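Long-range contacts in protein Dok-7 (Mus musculus, PDB 3ML4), which acts as a dimeric, phosphoinositide-binding adaptor that activates the receptor tyrosine kinase MuSK and is essential for forming neuromuscular synapses: residues Phe118-Leu128 and Val185-Met196; His136-Leu144 and Gly154-Arg162. All coordinates share one frame; numbering follows the deposited sequence.

Interaction 1. Residues Phe118-Leu128 and Val185-Met196; sequences FHVTVAPGTKL and VFFLSSAEGEQM
M196, a selenomethionine, slides past F118 with its CG over the centre of one ring face, 3.6 Å from the F118 centroid and 5° off the normal, a CH-pi contact. SE passes obliquely, 4.7 Å from the F118 ring centroid, a Met-aromatic contact, and the bend at chi3 (-138°) brings M196 CE back to 3.5 Å from F118 CB. E192 OE1 lies at the ring edge, near its plane, 3.6 Å from F118 CD1, with its carboxylate steeply turned. Replacing F118 by an alanine would remove the ring, and is likely to leave M196 CG and SE without the aromatic face and open a gap between strand 115-122 and the first turn of helix 193-203. Beyond the ring the backbones pair antiparallel. T121 and S189 exchange two hydrogen bonds, S189 N to T121 O at 2.9 Å being nearly straight (174°), and A123 N gives a third to F187 O. V122 CG2 lies beside L188 CD2 on the buried side. T126 OG1 accepts from L128 N in an ST turn and rests against the F186 ring edge, while L128 CD1 reaches F186 CD2. First and last strands thus join beside the C-terminal helix, as in the PTB domain's PH-like fold.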
loop_
_atom_site.group_PDB
_atom_site.type_symbol
_atom_site.label_atom_id
_atom_site.label_comp_id
_atom_site.label_asym_id
_atom_site.label_seq_id
_atom_site.Cartn_x
_atom_site.Cartn_y
_atom_site.Cartn_z
ATOM N N PHE B 118 0.695 -17.406 13.064
ATOM C CA PHE B 118 0.804 -18.158 14.312
ATOM C C PHE B 118 0.012 -19.451 14.211
ATOM O O PHE B 118 -1.183 -19.427 13.899
ATOM C CB PHE B 118 0.263 -17.341 15.482
ATOM C CG PHE B 118 0.877 -15.971 15.619
ATOM C CD1 PHE B 118 1.897 -15.744 16.532
ATOM C CD2 PHE B 118 0.414 -14.900 14.849
ATOM C CE1 PHE B 118 2.460 -14.472 16.675
ATOM C CE2 PHE B 118 0.972 -13.638 14.980
ATOM C CZ PHE B 118 1.996 -13.423 15.900
ATOM N N HIS B 119 0.682 -20.580 14.460
ATOM C CA HIS B 119 0.016 -21.880 14.528
ATOM C C HIS B 119 -0.898 -21.932 15.753
ATOM O O HIS B 119 -0.435 -21.814 16.892
ATOM C CB HIS B 119 1.036 -23.020 14.589
ATOM C CG HIS B 119 1.794 -23.241 13.313
ATOM N ND1 HIS B 119 3.171 -23.319 13.261
ATOM C CD2 HIS B 119 1.365 -23.363 12.032
ATOM C CE1 HIS B 119 3.555 -23.508 12.010
ATOM N NE2 HIS B 119 2.480 -23.534 11.245
ATOM N N VAL B 120 -2.195 -22.098 15.508
ATOM C CA VAL B 120 -3.208 -22.118 16.570
ATOM C C VAL B 120 -4.171 -23.312 16.460
ATOM O O VAL B 120 -4.215 -24.005 15.438
ATOM C CB VAL B 120 -4.050 -20.803 16.597
ATOM C CG1 VAL B 120 -3.146 -19.563 16.731
ATOM C CG2 VAL B 120 -4.952 -20.701 15.361
ATOM N N THR B 121 -4.932 -23.539 17.528
ATOM C CA THR B 121 -6.017 -24.505 17.546
ATOM C C THR B 121 -7.310 -23.751 17.807
ATOM O O THR B 121 -7.454 -23.108 18.849
ATOM C CB THR B 121 -5.816 -25.551 18.657
ATOM O OG1 THR B 121 -4.455 -26.009 18.655
ATOM C CG2 THR B 121 -6.769 -26.728 18.469
ATOM N N VAL B 122 -8.240 -23.826 16.862
ATOM C CA VAL B 122 -9.520 -23.128 16.976
ATOM C C VAL B 122 -10.488 -23.924 17.856
ATOM O O VAL B 122 -10.819 -25.070 17.549
ATOM C CB VAL B 122 -10.161 -22.828 15.576
ATOM C CG1 VAL B 122 -11.489 -22.070 15.719
ATOM C CG2 VAL B 122 -9.197 -22.042 14.686
ATOM N N ALA B 123 -10.938 -23.304 18.945
ATOM C CA ALA B 123 -11.865 -23.938 19.891
ATOM C C ALA B 123 -13.244 -24.184 19.284
ATOM O O ALA B 123 -13.754 -23.336 18.542
ATOM C CB ALA B 123 -11.995 -23.089 21.152
ATOM N N PRO B 124 -13.856 -25.350 19.587
ATOM C CA PRO B 124 -15.249 -25.585 19.170
ATOM C C PRO B 124 -16.229 -24.669 19.898
ATOM O O PRO B 124 -15.950 -24.230 21.019
ATOM C CB PRO B 124 -15.501 -27.044 19.564
ATOM C CG PRO B 124 -14.500 -27.341 20.604
ATOM C CD PRO B 124 -13.289 -26.510 20.298
ATOM N N GLY B 125 -17.360 -24.386 19.254
ATOM C CA GLY B 125 -18.419 -23.565 19.840
ATOM C C GLY B 125 -18.948 -22.474 18.926
ATOM O O GLY B 125 -20.072 -22.000 19.101
ATOM N N THR B 126 -18.139 -22.073 17.951
ATOM C CA THR B 126 -18.473 -20.951 17.085
ATOM C C THR B 126 -18.811 -21.407 15.661
ATOM O O THR B 126 -18.900 -22.602 15.399
ATOM C CB THR B 126 -17.315 -19.924 17.043
ATOM O OG1 THR B 126 -16.254 -20.421 16.218
ATOM C CG2 THR B 126 -16.784 -19.636 18.452
ATOM N N LYS B 127 -19.006 -20.444 14.757
ATOM C CA LYS B 127 -19.187 -20.709 13.325
ATOM C C LYS B 127 -17.938 -21.341 12.691
ATOM O O LYS B 127 -18.033 -22.019 11.671
ATOM C CB LYS B 127 -19.525 -19.406 12.580
ATOM C CG LYS B 127 -20.875 -19.357 11.835
ATOM C CD LYS B 127 -21.996 -18.698 12.648
ATOM C CE LYS B 127 -22.886 -19.742 13.332
ATOM N NZ LYS B 127 -23.791 -19.148 14.368
ATOM N N LEU B 128 -16.774 -21.104 13.299
ATOM C CA LEU B 128 -15.493 -21.595 12.785
ATOM C C LEU B 128 -15.300 -23.083 13.041
ATOM O O LEU B 128 -15.636 -23.593 14.113
ATOM C CB LEU B 128 -14.318 -20.838 13.422
ATOM C CG LEU B 128 -14.178 -19.314 13.343
ATOM C CD1 LEU B 128 -13.084 -18.862 14.287
ATOM C CD2 LEU B 128 -13.882 -18.843 11.928
ATOM N N VAL B 185 -17.523 -13.721 19.417
ATOM C CA VAL B 185 -16.333 -13.992 20.214
ATOM C C VAL B 185 -15.696 -15.325 19.803
ATOM O O VAL B 185 -16.383 -16.337 19.681
ATOM C CB VAL B 185 -16.679 -13.983 21.726
ATOM C CG1 VAL B 185 -15.417 -14.024 22.574
ATOM C CG2 VAL B 185 -17.514 -12.750 22.078
ATOM N N PHE B 186 -14.381 -15.311 19.590
ATOM C CA PHE B 186 -13.651 -16.479 19.087
ATOM C C PHE B 186 -12.434 -16.804 19.943
ATOM O O PHE B 186 -11.764 -15.896 20.453
ATOM C CB PHE B 186 -13.228 -16.261 17.629
ATOM C CG PHE B 186 -14.378 -15.980 16.702
ATOM C CD1 PHE B 186 -14.703 -14.676 16.357
ATOM C CD2 PHE B 186 -15.145 -17.021 16.184
ATOM C CE1 PHE B 186 -15.772 -14.412 15.507
ATOM C CE2 PHE B 186 -16.206 -16.766 15.325
ATOM C CZ PHE B 186 -16.523 -15.458 14.991
ATOM N N PHE B 187 -12.153 -18.100 20.077
ATOM C CA PHE B 187 -11.173 -18.603 21.037
ATOM C C PHE B 187 -10.112 -19.457 20.370
ATOM O O PHE B 187 -10.434 -20.418 19.676
ATOM C CB PHE B 187 -11.868 -19.458 22.101
ATOM C CG PHE B 187 -12.864 -18.716 22.939
ATOM C CD1 PHE B 187 -12.561 -18.381 24.254
ATOM C CD2 PHE B 187 -14.116 -18.376 22.429
ATOM C CE1 PHE B 187 -13.479 -17.707 25.040
ATOM C CE2 PHE B 187 -15.045 -17.696 23.203
ATOM C CZ PHE B 187 -14.727 -17.363 24.510
ATOM N N LEU B 188 -8.848 -19.123 20.604
ATOM C CA LEU B 188 -7.733 -19.874 20.031
ATOM C C LEU B 188 -6.756 -20.324 21.106
ATOM O O LEU B 188 -6.496 -19.590 22.058
ATOM C CB LEU B 188 -6.988 -19.043 18.973
ATOM C CG LEU B 188 -7.774 -18.247 17.922
ATOM C CD1 LEU B 188 -6.825 -17.440 17.026
ATOM C CD2 LEU B 188 -8.667 -19.147 17.079
ATOM N N SER B 189 -6.230 -21.537 20.938
ATOM C CA SER B 189 -5.160 -22.070 21.772
ATOM C C SER B 189 -3.823 -21.858 21.078
ATOM O O SER B 189 -3.659 -22.204 19.906
ATOM C CB SER B 189 -5.355 -23.568 22.042
ATOM O OG SER B 189 -6.365 -23.796 23.010
ATOM N N SER B 190 -2.876 -21.289 21.817
ATOM C CA SER B 190 -1.510 -21.096 21.351
ATOM C C SER B 190 -0.628 -20.660 22.503
ATOM O O SER B 190 -1.123 -20.163 23.514
ATOM C CB SER B 190 -1.455 -20.037 20.253
ATOM O OG SER B 190 -0.115 -19.826 19.843
ATOM N N ALA B 191 0.683 -20.828 22.335
ATOM C CA ALA B 191 1.648 -20.364 23.332
ATOM C C ALA B 191 2.177 -18.946 23.019
ATOM O O ALA B 191 3.142 -18.482 23.635
ATOM C CB ALA B 191 2.802 -21.372 23.471
ATOM N N GLU B 192 1.533 -18.255 22.079
ATOM C CA GLU B 192 2.030 -16.958 21.621
ATOM C C GLU B 192 0.990 -15.836 21.724
ATOM O O GLU B 192 1.014 -14.881 20.949
ATOM C CB GLU B 192 2.567 -17.074 20.185
ATOM C CG GLU B 192 3.672 -18.109 20.008
ATOM C CD GLU B 192 4.032 -18.318 18.559
ATOM O OE1 GLU B 192 3.174 -18.815 17.802
ATOM O OE2 GLU B 192 5.173 -17.988 18.169
ATOM N N GLY B 193 0.091 -15.954 22.694
ATOM C CA GLY B 193 -0.994 -14.998 22.868
ATOM C C GLY B 193 -0.517 -13.601 23.203
ATOM O O GLY B 193 -1.071 -12.617 22.708
ATOM N N GLU B 194 0.500 -13.525 24.060
ATOM C CA GLU B 194 1.150 -12.265 24.417
ATOM C C GLU B 194 1.766 -11.597 23.180
ATOM O O GLU B 194 1.668 -10.381 23.017
ATOM C CB GLU B 194 2.214 -12.493 25.497
ATOM C CG GLU B 194 1.663 -12.599 26.925
ATOM C CD GLU B 194 2.720 -13.045 27.940
ATOM O OE1 GLU B 194 3.148 -12.218 28.776
ATOM O OE2 GLU B 194 3.136 -14.224 27.890
ATOM N N GLN B 195 2.387 -12.398 22.315
ATOM C CA GLN B 195 2.910 -11.917 21.033
ATOM C C GLN B 195 1.814 -11.476 20.075
ATOM O O GLN B 195 1.992 -10.509 19.339
ATOM C CB GLN B 195 3.774 -12.982 20.359
ATOM C CG GLN B 195 5.225 -12.926 20.771
ATOM C CD GLN B 195 5.971 -14.218 20.513
ATOM O OE1 GLN B 195 5.669 -14.958 19.570
ATOM N NE2 GLN B 195 6.960 -14.496 21.355
HETATM N N MSE B 196 0.685 -12.180 20.089
HETATM C CA MSE B 196 -0.432 -11.839 19.216
HETATM C C MSE B 196 -1.099 -10.534 19.637
HETATM O O MSE B 196 -1.399 -9.687 18.797
HETATM C CB MSE B 196 -1.456 -12.976 19.160
HETATM C CG MSE B 196 -0.968 -14.192 18.395
HETATM SE SE MSE B 196 -2.110 -15.766 18.611
HETATM C CE MSE B 196 -0.687 -17.058 18.803
#

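Interaction 2. Residues His136-Leu144 and Gly154-Arg162; sequences HLCNDILVL and GQWKLSDLR
L142 fills the space between W156 and L158 on the buried face of a hairpin, and its side chain can be traced outward. L142 CB meets L158 CD1 at 3.6 Å. CG then stands anti to the backbone N (chi1 -172°), which sends the branches past L158 toward the interior. L142 CD1 is 4.3 Å from L158 CD1. L142 CD2 touches the benzene side of the indole, 4.0 Å from W156 CE3. The approach of L142 CD2 to L161 CD2 is looser, at 4.5 Å. F200 of the C-terminal helix covers the same leucine. The L142 backbone makes a pair of bonds with W156: its N points almost straight at W156 O (N-H...O 177°), and its O receives W156 N in the carbonyl plane. Farther along the indole, L144 CD1 lies at the edge, 4.1 Å from W156 CH2, whereas NE1 is satisfied by W182 O. G154, on this face too, has no side chain; a CB there would run into W156 CH2. V143 CG2 and Q155 CB pack on the other face. Past the strand end, L158 N bonds to D140 O from above the carbonyl plane, tying the 3-10 turn 158-160 to the type II' turn C138-I141. There L158 CD2 crosses to L137 CD1 at 3.8 Å, the two leucines meeting at about a right angle. N139 and D140 of that turn pack on P35 and S34 of the second subunit, so this end of the contact faces the other copy of the protein. L161 O, at the other end, takes a hydrogen bond from a side chain of the bound MuSK peptide. The antiparallel hairpin followed by a tight corner into the peptide-binding strand is characteristic of the PTB domain.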
loop_
_atom_site.group_PDB
_atom_site.type_symbol
_atom_site.label_atom_id
_atom_site.label_comp_id
_atom_site.label_asym_id
_atom_site.label_seq_id
_atom_site.Cartn_x
_atom_site.Cartn_y
_atom_site.Cartn_z
ATOM N N HIS B 136 -3.371 -15.668 10.382
ATOM C CA HIS B 136 -2.563 -14.710 9.619
ATOM C C HIS B 136 -3.010 -13.269 9.812
ATOM O O HIS B 136 -4.191 -12.946 9.670
ATOM C CB HIS B 136 -2.584 -15.038 8.124
ATOM C CG HIS B 136 -1.988 -16.366 7.787
ATOM N ND1 HIS B 136 -0.682 -16.512 7.376
ATOM C CD2 HIS B 136 -2.520 -17.611 7.798
ATOM C CE1 HIS B 136 -0.433 -17.789 7.150
ATOM N NE2 HIS B 136 -1.532 -18.478 7.397
ATOM N N LEU B 137 -2.060 -12.405 10.143
ATOM C CA LEU B 137 -2.309 -10.975 10.104
ATOM C C LEU B 137 -1.641 -10.426 8.855
ATOM O O LEU B 137 -0.427 -10.549 8.692
ATOM C CB LEU B 137 -1.791 -10.288 11.366
ATOM C CG LEU B 137 -2.053 -8.786 11.491
ATOM C CD1 LEU B 137 -2.547 -8.424 12.884
ATOM C CD2 LEU B 137 -0.800 -7.997 11.152
ATOM N N CYS B 138 -2.447 -9.863 7.960
ATOM C CA CYS B 138 -1.936 -9.227 6.749
ATOM C C CYS B 138 -2.331 -7.753 6.704
ATOM O O CYS B 138 -3.373 -7.397 6.150
ATOM C CB CYS B 138 -2.431 -9.950 5.500
ATOM S SG CYS B 138 -1.543 -9.483 3.998
ATOM N N ASN B 139 -1.484 -6.916 7.302
ATOM C CA ASN B 139 -1.721 -5.476 7.443
ATOM C C ASN B 139 -3.069 -5.136 8.103
ATOM O O ASN B 139 -3.186 -5.158 9.323
ATOM C CB ASN B 139 -1.537 -4.737 6.104
ATOM C CG ASN B 139 -0.165 -4.965 5.487
ATOM O OD1 ASN B 139 0.861 -4.584 6.051
ATOM N ND2 ASN B 139 -0.144 -5.585 4.317
ATOM N N ASP B 140 -4.074 -4.828 7.293
ATOM C CA ASP B 140 -5.371 -4.382 7.795
ATOM C C ASP B 140 -6.390 -5.520 7.960
ATOM O O ASP B 140 -7.495 -5.294 8.459
ATOM C CB ASP B 140 -5.939 -3.255 6.910
ATOM C CG ASP B 140 -5.525 -3.381 5.437
ATOM O OD1 ASP B 140 -5.434 -2.334 4.750
ATOM O OD2 ASP B 140 -5.286 -4.514 4.964
ATOM N N ILE B 141 -6.005 -6.732 7.558
ATOM C CA ILE B 141 -6.904 -7.889 7.617
ATOM C C ILE B 141 -6.396 -9.069 8.458
ATOM O O ILE B 141 -5.199 -9.366 8.502
ATOM C CB ILE B 141 -7.314 -8.389 6.207
ATOM C CG1 ILE B 141 -6.084 -8.623 5.326
ATOM C CG2 ILE B 141 -8.293 -7.417 5.570
ATOM C CD1 ILE B 141 -6.368 -9.377 4.019
ATOM N N LEU B 142 -7.336 -9.722 9.130
ATOM C CA LEU B 142 -7.058 -10.919 9.906
ATOM C C LEU B 142 -7.753 -12.103 9.260
ATOM O O LEU B 142 -8.920 -12.028 8.880
ATOM C CB LEU B 142 -7.523 -10.760 11.356
ATOM C CG LEU B 142 -7.122 -11.868 12.340
ATOM C CD1 LEU B 142 -5.640 -11.774 12.704
ATOM C CD2 LEU B 142 -7.996 -11.826 13.593
ATOM N N VAL B 143 -7.020 -13.198 9.149
ATOM C CA VAL B 143 -7.495 -14.380 8.461
ATOM C C VAL B 143 -7.127 -15.634 9.249
ATOM O O VAL B 143 -6.074 -15.697 9.884
ATOM C CB VAL B 143 -6.941 -14.411 7.002
ATOM C CG1 VAL B 143 -6.610 -15.816 6.521
ATOM C CG2 VAL B 143 -7.914 -13.735 6.063
ATOM N N LEU B 144 -8.019 -16.614 9.226
ATOM C CA LEU B 144 -7.693 -17.958 9.678
ATOM C C LEU B 144 -7.599 -18.877 8.469
ATOM O O LEU B 144 -8.408 -18.772 7.550
ATOM C CB LEU B 144 -8.729 -18.469 10.692
ATOM C CG LEU B 144 -8.366 -18.266 12.167
ATOM C CD1 LEU B 144 -9.573 -18.453 13.076
ATOM C CD2 LEU B 144 -7.233 -19.196 12.597
ATOM N N GLY B 154 -12.056 -17.860 7.755
ATOM C CA GLY B 154 -12.526 -16.752 8.582
ATOM C C GLY B 154 -11.715 -15.512 8.284
ATOM O O GLY B 154 -10.492 -15.590 8.171
ATOM N N GLN B 155 -12.396 -14.375 8.144
ATOM C CA GLN B 155 -11.743 -13.108 7.799
ATOM C C GLN B 155 -12.370 -11.894 8.488
ATOM O O GLN B 155 -13.591 -11.767 8.556
ATOM C CB GLN B 155 -11.722 -12.898 6.282
ATOM C CG GLN B 155 -13.103 -12.837 5.629
ATOM C CD GLN B 155 -13.038 -12.567 4.136
ATOM O OE1 GLN B 155 -13.471 -13.386 3.327
ATOM N NE2 GLN B 155 -12.488 -11.415 3.764
ATOM N N TRP B 156 -11.518 -11.005 8.990
ATOM C CA TRP B 156 -11.952 -9.787 9.669
ATOM C C TRP B 156 -11.028 -8.639 9.285
ATOM O O TRP B 156 -9.827 -8.846 9.114
ATOM C CB TRP B 156 -11.898 -9.962 11.196
ATOM C CG TRP B 156 -12.658 -11.146 11.754
ATOM C CD1 TRP B 156 -13.908 -11.129 12.298
ATOM C CD2 TRP B 156 -12.210 -12.509 11.827
ATOM N NE1 TRP B 156 -14.271 -12.393 12.707
ATOM C CE2 TRP B 156 -13.249 -13.260 12.426
ATOM C CE3 TRP B 156 -11.036 -13.169 11.441
ATOM C CZ2 TRP B 156 -13.151 -14.641 12.645
ATOM C CZ3 TRP B 156 -10.936 -14.538 11.660
ATOM C CH2 TRP B 156 -11.992 -15.260 12.258
ATOM N N LYS B 157 -11.583 -7.437 9.144
ATOM C CA LYS B 157 -10.780 -6.219 9.226
ATOM C C LYS B 157 -10.418 -6.062 10.693
ATOM O O LYS B 157 -11.286 -6.201 11.561
ATOM C CB LYS B 157 -11.569 -4.980 8.796
ATOM C CG LYS B 157 -11.773 -4.786 7.303
ATOM C CD LYS B 157 -12.027 -3.308 6.999
ATOM C CE LYS B 157 -13.262 -3.094 6.126
ATOM N NZ LYS B 157 -13.206 -3.814 4.815
ATOM N N LEU B 158 -9.150 -5.772 10.977
ATOM C CA LEU B 158 -8.733 -5.449 12.344
ATOM C C LEU B 158 -9.510 -4.279 12.963
ATOM O O LEU B 158 -9.770 -4.273 14.164
ATOM C CB LEU B 158 -7.229 -5.187 12.411
ATOM C CG LEU B 158 -6.443 -6.220 13.222
ATOM C CD1 LEU B 158 -6.315 -7.550 12.486
ATOM C CD2 LEU B 158 -5.075 -5.673 13.586
ATOM N N SER B 159 -9.895 -3.312 12.132
ATOM C CA SER B 159 -10.625 -2.129 12.590
ATOM C C SER B 159 -12.077 -2.430 13.009
ATOM O O SER B 159 -12.771 -1.563 13.556
ATOM C CB SER B 159 -10.576 -1.022 11.522
ATOM O OG SER B 159 -11.155 -1.456 10.302
ATOM N N ASP B 160 -12.520 -3.661 12.764
ATOM C CA ASP B 160 -13.883 -4.070 13.084
ATOM C C ASP B 160 -13.944 -4.980 14.316
ATOM O O ASP B 160 -15.011 -5.471 14.687
ATOM C CB ASP B 160 -14.520 -4.749 11.870
ATOM C CG ASP B 160 -14.663 -3.815 10.683
ATOM O OD1 ASP B 160 -14.595 -2.581 10.873
ATOM O OD2 ASP B 160 -14.856 -4.308 9.554
ATOM N N LEU B 161 -12.794 -5.196 14.945
ATOM C CA LEU B 161 -12.708 -5.952 16.193
ATOM C C LEU B 161 -12.987 -5.055 17.397
ATOM O O LEU B 161 -12.352 -4.013 17.552
ATOM C CB LEU B 161 -11.316 -6.573 16.328
ATOM C CG LEU B 161 -11.029 -8.012 15.902
ATOM C CD1 LEU B 161 -11.904 -8.508 14.750
ATOM C CD2 LEU B 161 -9.555 -8.120 15.556
ATOM N N ARG B 162 -13.934 -5.460 18.243
ATOM C CA ARG B 162 -14.259 -4.708 19.465
ATOM C C ARG B 162 -13.152 -4.858 20.490
ATOM O O ARG B 162 -12.652 -3.876 21.033
ATOM C CB ARG B 162 -15.555 -5.202 20.113
ATOM C CG ARG B 162 -16.777 -5.219 19.224
ATOM C CD ARG B 162 -18.050 -5.059 20.049
ATOM N NE ARG B 162 -19.248 -5.434 19.295
ATOM C CZ ARG B 162 -20.483 -5.043 19.597
ATOM N NH1 ARG B 162 -20.702 -4.245 20.637
ATOM N NH2 ARG B 162 -21.502 -5.441 18.849
#

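From the N-terminal side, strand 115-122 opens the sheet of the PTB domain and the chain passes through the loop ending at L128. Strands 133-138 and 141-146 follow, and interaction 2 closes a short loop when strand 151-157 returns antiparallel beside 141-146. After the corner at 158-160, strands 161-167 and 170-175 lead to 184-189, which pairs with 115-122 and closes the much longer loop of interaction 1. Interaction 2 is therefore nested within interaction 1. Their side chains meet inside the domain: L144 packs against V120, V122 and L128, and the W156 and F186 rings meet edge-to-face, joining the hairpin to the first and last strands.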